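Local coordinates for glutamate racemase (Francisella tularensis subsp. tularensis, PDB 3OUT), which is a two-domain alpha/beta protein of the aspartate/glutamate/hydantoin racemase family that holds D-glutamic acid in the cleft between its parallel sheets, at residues I10-S15 against A72-C77; N112-I117 against A181-C186. All coordinates share one frame; numbering follows the deposited sequence.

Starting from the N terminus, strand 10-14 opens the chain's larger parallel sheet, and contact 1 closes when strand 72-75, beginning 57 residues after Ser15, settles beside it; helices 20-29 and 51-67 and strand 35-39 fill the interval. Contact 2 opens afterwards, at strand 113-118, and closes at strand 181-184, which begins 64 residues after Ile117, in a second parallel sheet of four strands. The two contacts therefore follow in series, neither nested nor crossing. Their centres lie 22 Å apart and their nearest atoms about 6 Å apart, without touching, yet both reach D-glutamic acid: 10-15 and 72-77 bring Ser15 and Cys77 from one sheet, and 181-186 brings Cys186 from the other.

Contact 1 of 2, residues I10-S15 against A72-C77; sequences IGVFDS and AIIIAC. With DGL (D-glutamic acid), chain E.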
loop_
_atom_site.group_PDB
_atom_site.type_symbol
_atom_site.label_atom_id
_atom_site.label_comp_id
_atom_site.label_asym_id
_atom_site.label_seq_id
_atom_site.Cartn_x
_atom_site.Cartn_y
_atom_site.Cartn_z
ATOM N N ILE B 10 20.197 11.454 10.631
ATOM C CA ILE B 10 18.956 12.176 10.928
ATOM C C ILE B 10 17.922 11.721 9.885
ATOM O O ILE B 10 18.245 11.613 8.714
ATOM C CB ILE B 10 19.178 13.689 10.752
ATOM C CG1 ILE B 10 20.175 14.202 11.781
ATOM C CG2 ILE B 10 17.857 14.467 10.859
ATOM C CD1 ILE B 10 20.785 15.580 11.422
ATOM N N GLY B 11 16.708 11.435 10.332
ATOM C CA GLY B 11 15.608 11.093 9.442
ATOM C C GLY B 11 14.762 12.313 9.157
ATOM O O GLY B 11 14.239 12.934 10.091
ATOM N N VAL B 12 14.592 12.632 7.882
ATOM C CA VAL B 12 13.693 13.649 7.473
ATOM C C VAL B 12 12.456 12.972 6.861
ATOM O O VAL B 12 12.542 12.305 5.820
ATOM C CB VAL B 12 14.317 14.650 6.435
ATOM C CG1 VAL B 12 13.235 15.625 5.949
ATOM C CG2 VAL B 12 15.553 15.344 6.999
ATOM N N PHE B 13 11.333 13.143 7.564
ATOM C CA PHE B 13 10.066 12.428 7.354
ATOM C C PHE B 13 9.077 13.316 6.597
ATOM O O PHE B 13 8.593 14.309 7.143
ATOM C CB PHE B 13 9.592 12.042 8.757
ATOM C CG PHE B 13 8.404 11.062 8.838
ATOM C CD1 PHE B 13 7.387 11.021 7.899
ATOM C CD2 PHE B 13 8.303 10.216 9.927
ATOM C CE1 PHE B 13 6.332 10.146 8.070
ATOM C CE2 PHE B 13 7.242 9.371 10.110
ATOM C CZ PHE B 13 6.281 9.293 9.169
ATOM N N ASP B 14 8.805 12.971 5.331
ATOM C CA ASP B 14 7.945 13.791 4.484
ATOM C C ASP B 14 6.798 12.934 3.976
ATOM O O ASP B 14 6.874 11.688 3.927
ATOM C CB ASP B 14 8.770 14.314 3.293
ATOM C CG ASP B 14 8.147 15.489 2.561
ATOM O OD1 ASP B 14 7.132 16.087 3.036
ATOM O OD2 ASP B 14 8.709 15.818 1.458
ATOM N N SER B 15 5.759 13.623 3.541
ATOM C CA SER B 15 4.760 13.018 2.656
ATOM C C SER B 15 5.408 12.909 1.261
ATOM O O SER B 15 5.546 11.812 0.703
ATOM C CB SER B 15 3.474 13.863 2.662
ATOM O OG SER B 15 3.813 15.245 2.549
ATOM N N ALA B 72 17.371 10.763 15.343
ATOM C CA ALA B 72 16.337 11.776 15.516
ATOM C C ALA B 72 15.507 11.814 14.234
ATOM O O ALA B 72 15.995 11.496 13.158
ATOM C CB ALA B 72 16.936 13.193 15.781
ATOM N N ILE B 73 14.269 12.214 14.387
ATOM C CA ILE B 73 13.339 12.422 13.278
ATOM C C ILE B 73 12.871 13.862 13.276
ATOM O O ILE B 73 12.523 14.375 14.300
ATOM C CB ILE B 73 12.154 11.470 13.391
ATOM C CG1 ILE B 73 12.619 10.042 13.109
ATOM C CG2 ILE B 73 11.017 11.851 12.383
ATOM C CD1 ILE B 73 11.652 8.963 13.552
ATOM N N ILE B 74 12.836 14.484 12.097
ATOM C CA ILE B 74 12.107 15.707 11.908
ATOM C C ILE B 74 10.973 15.450 10.925
ATOM O O ILE B 74 11.211 14.996 9.792
ATOM C CB ILE B 74 13.023 16.863 11.442
ATOM C CG1 ILE B 74 12.228 18.111 11.022
ATOM C CG2 ILE B 74 13.954 16.437 10.320
ATOM C CD1 ILE B 74 13.135 19.393 11.172
ATOM N N ILE B 75 9.757 15.739 11.351
ATOM C CA ILE B 75 8.584 15.648 10.433
ATOM C C ILE B 75 8.483 16.967 9.676
ATOM O O ILE B 75 8.148 18.019 10.241
ATOM C CB ILE B 75 7.302 15.364 11.184
ATOM C CG1 ILE B 75 7.464 14.129 12.086
ATOM C CG2 ILE B 75 6.134 15.249 10.170
ATOM C CD1 ILE B 75 6.152 13.745 12.859
ATOM N N ALA B 76 8.867 16.911 8.412
ATOM C CA ALA B 76 8.938 18.087 7.509
ATOM C C ALA B 76 7.575 18.553 7.008
ATOM O O ALA B 76 7.396 19.743 6.613
ATOM C CB ALA B 76 9.853 17.775 6.328
ATOM N N CYS B 77 6.624 17.614 7.015
ATOM C CA CYS B 77 5.299 17.776 6.431
ATOM C C CYS B 77 4.325 18.274 7.494
ATOM O O CYS B 77 4.181 17.663 8.568
ATOM C CB CYS B 77 4.817 16.424 5.907
ATOM S SG CYS B 77 3.142 16.499 5.225
HETATM N N DGL E . 3.365 17.105 0.491
HETATM C CA DGL E . 2.027 17.762 0.700
HETATM C C DGL E . 0.913 16.796 0.413
HETATM O O DGL E . 1.165 15.570 0.391
HETATM C CB DGL E . 1.802 18.269 2.120
HETATM C CG DGL E . 2.903 19.187 2.670
HETATM C CD DGL E . 2.552 19.899 3.962
HETATM O OE1 DGL E . 1.387 19.845 4.399
HETATM O OE2 DGL E . 3.471 20.563 4.519
HETATM O OXT DGL E . -0.262 17.213 0.273
#
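Val12 and Ile74 run alongside each other, their CG2 methyls 3.8 Å apart. Ile74 has CG1 anti to its backbone N (chi1 171°), which leaves CG2 turned in over the main chain and brings that methyl close to Gly11 O as well. Further along the same face Val12 CG1 meets Ala76 CB at 4.0 Å, and helices 20-29 and 208-221 cover this layer. On the other face Phe13 and Ile73 slant across each other: Ile73 CG2 lies 3.9 Å from Phe13 CB and arrives at the edge of the ring, near its plane. Helices 51-67 and 78-92 close over the ring.

Between these two layers run two neighbouring parallel strands of an alpha/beta sandwich, 25° apart in direction. Gly11 N bonds to Ala72 O and Phe13 N to Ile74 O, while Gly11 O and Phe13 O accept from Ile74 N and Ala76 N; the Ala76 N to Phe13 O bond is the most bent, at 149°.

Past the strands the two segments converge on the ligand. Ser15 OG accepts a hydrogen bond from DGL N at 2.8 Å and lies 3.0 Å from Cys77 SG, which is itself 3.7 Å from DGL CD. Cys77 is the N-cap of helix 78-92, its SG capping a backbone N. One residue before Ser15, Asp14 OD1 approaches Cys77 CB at 3.7 Å, while Asp14 OD2 is fixed by Tyr37 OH and Gly19 N.

Contact 2 of 2, residues N112-I117 against A181-C186; sequences NTVGVI and ALILGC. With DGL (D-glutamic acid), chain E.
An inverse gamma turn centred on Leu184 brings Gly185 N round to Ile117 O across the contact (2.9 Å, bent to 131°) and, weakly, to Ile183 O. The pairing before it is parallel, the strands 27° apart. Gly115 N bonds to Ala181 O, Ile183 N to Gly115 O, and Ile117 N to Ile183 O, the last nearly straight.

Because Gly115 has no side chain, Leu182 can fold over its backbone, with CD1 3.7 Å from Gly115 C. Ile117 then crosses Leu182 at about a right angle. A chi1 of 49° tucks Ile117 CG1 in over its own backbone, passing close to Ile183 O and bringing CD1 against two neighbouring leucine methyls: Leu182 CD2 at 4.0 Å and Leu184 CD2 at 3.9 Å. On the opposite face Ile183 CD1 bridges the two valines, lying 3.9 Å from Val114 CG1 and touching Val116 CG2 as well.

Beyond the turn Cys186 enters the D-glutamic acid pocket, SG 3.7 Å from DGL CD; the backbone N of the next residue, Thr187, is hydrogen-bonded to the ligand. Helix 193-199 packs Ile196 against Ile117, Leu182 and Leu184, while strand 140-145 pairs along the far edge of 113-118 and strand 203-205 lies beside 181-184, leaving this contact at the middle of the four-stranded sheet.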
loop_
_atom_site.group_PDB
_atom_site.type_symbol
_atom_site.label_atom_id
_atom_site.label_comp_id
_atom_site.label_asym_id
_atom_site.label_seq_id
_atom_site.Cartn_x
_atom_site.Cartn_y
_atom_site.Cartn_z
ATOM N N ASN B 112 -1.185 38.615 18.833
ATOM C CA ASN B 112 -2.577 38.653 19.226
ATOM C C ASN B 112 -3.525 38.038 18.192
ATOM O O ASN B 112 -4.547 37.445 18.547
ATOM C CB ASN B 112 -2.983 40.110 19.418
ATOM C CG ASN B 112 -2.048 40.832 20.345
ATOM O OD1 ASN B 112 -1.398 41.817 19.953
ATOM N ND2 ASN B 112 -1.941 40.336 21.559
ATOM N N THR B 113 -3.162 38.172 16.911
ATOM C CA THR B 113 -4.027 37.758 15.804
ATOM C C THR B 113 -3.163 37.118 14.702
ATOM O O THR B 113 -2.227 37.739 14.212
ATOM C CB THR B 113 -4.770 38.982 15.250
ATOM O OG1 THR B 113 -5.443 39.657 16.336
ATOM C CG2 THR B 113 -5.770 38.539 14.246
ATOM N N VAL B 114 -3.431 35.834 14.400
ATOM C CA VAL B 114 -2.582 35.037 13.490
ATOM C C VAL B 114 -3.467 34.391 12.429
ATOM O O VAL B 114 -4.560 33.907 12.731
ATOM C CB VAL B 114 -1.850 33.919 14.287
ATOM C CG1 VAL B 114 -0.955 33.027 13.344
ATOM C CG2 VAL B 114 -0.966 34.550 15.342
ATOM N N GLY B 115 -3.008 34.415 11.178
ATOM C CA GLY B 115 -3.606 33.645 10.118
ATOM C C GLY B 115 -2.785 32.410 9.812
ATOM O O GLY B 115 -1.577 32.399 9.970
ATOM N N VAL B 116 -3.474 31.375 9.349
ATOM C CA VAL B 116 -2.841 30.107 8.900
ATOM C C VAL B 116 -3.449 29.660 7.577
ATOM O O VAL B 116 -4.669 29.599 7.423
ATOM C CB VAL B 116 -3.068 28.994 9.925
ATOM C CG1 VAL B 116 -2.301 27.711 9.535
ATOM C CG2 VAL B 116 -2.558 29.444 11.287
ATOM N N ILE B 117 -2.577 29.285 6.651
ATOM C CA ILE B 117 -3.001 28.602 5.419
ATOM C C ILE B 117 -2.275 27.280 5.366
ATOM O O ILE B 117 -1.099 27.192 5.750
ATOM C CB ILE B 117 -2.750 29.400 4.105
ATOM C CG1 ILE B 117 -1.312 29.950 4.010
ATOM C CG2 ILE B 117 -3.792 30.545 4.004
ATOM C CD1 ILE B 117 -0.899 30.560 2.654
ATOM N N ALA B 181 0.403 38.194 11.274
ATOM C CA ALA B 181 1.313 37.331 10.527
ATOM C C ALA B 181 0.475 36.213 9.920
ATOM O O ALA B 181 -0.641 35.901 10.394
ATOM C CB ALA B 181 2.379 36.710 11.433
ATOM N N LEU B 182 0.999 35.648 8.856
ATOM C CA LEU B 182 0.365 34.535 8.150
ATOM C C LEU B 182 1.350 33.365 8.168
ATOM O O LEU B 182 2.455 33.458 7.599
ATOM C CB LEU B 182 0.057 34.908 6.695
ATOM C CG LEU B 182 -0.661 33.793 5.906
ATOM C CD1 LEU B 182 -2.099 33.476 6.381
ATOM C CD2 LEU B 182 -0.699 34.094 4.408
ATOM N N ILE B 183 0.936 32.252 8.778
ATOM C CA ILE B 183 1.740 31.029 8.763
ATOM C C ILE B 183 1.576 30.330 7.428
ATOM O O ILE B 183 0.450 29.961 7.015
ATOM C CB ILE B 183 1.383 30.062 9.909
ATOM C CG1 ILE B 183 1.663 30.734 11.264
ATOM C CG2 ILE B 183 2.222 28.765 9.833
ATOM C CD1 ILE B 183 1.262 29.906 12.453
ATOM N N LEU B 184 2.717 30.138 6.762
ATOM C CA LEU B 184 2.789 29.320 5.548
ATOM C C LEU B 184 2.869 27.826 5.985
ATOM O O LEU B 184 3.979 27.185 6.055
ATOM C CB LEU B 184 4.013 29.732 4.717
ATOM C CG LEU B 184 4.040 31.195 4.286
ATOM C CD1 LEU B 184 5.256 31.434 3.357
ATOM C CD2 LEU B 184 2.694 31.603 3.628
ATOM N N GLY B 185 1.699 27.300 6.343
ATOM C CA GLY B 185 1.561 25.996 7.001
ATOM C C GLY B 185 1.513 24.790 6.074
ATOM O O GLY B 185 0.881 23.791 6.386
ATOM N N CYS B 186 2.250 24.893 4.974
ATOM C CA CYS B 186 2.484 23.798 4.041
ATOM C C CYS B 186 3.859 24.004 3.451
ATOM O O CYS B 186 4.240 25.129 3.105
ATOM C CB CYS B 186 1.430 23.819 2.968
ATOM S SG CYS B 186 1.615 22.633 1.573
HETATM N N DGL E . 3.365 17.105 0.491
HETATM C CA DGL E . 2.027 17.762 0.700
HETATM C C DGL E . 0.913 16.796 0.413
HETATM O O DGL E . 1.165 15.570 0.391
HETATM C CB DGL E . 1.802 18.269 2.120
HETATM C CG DGL E . 2.903 19.187 2.670
HETATM C CD DGL E . 2.552 19.899 3.962
HETATM O OE1 DGL E . 1.387 19.845 4.399
HETATM O OE2 DGL E . 3.471 20.563 4.519
HETATM O OXT DGL E . -0.262 17.213 0.273
#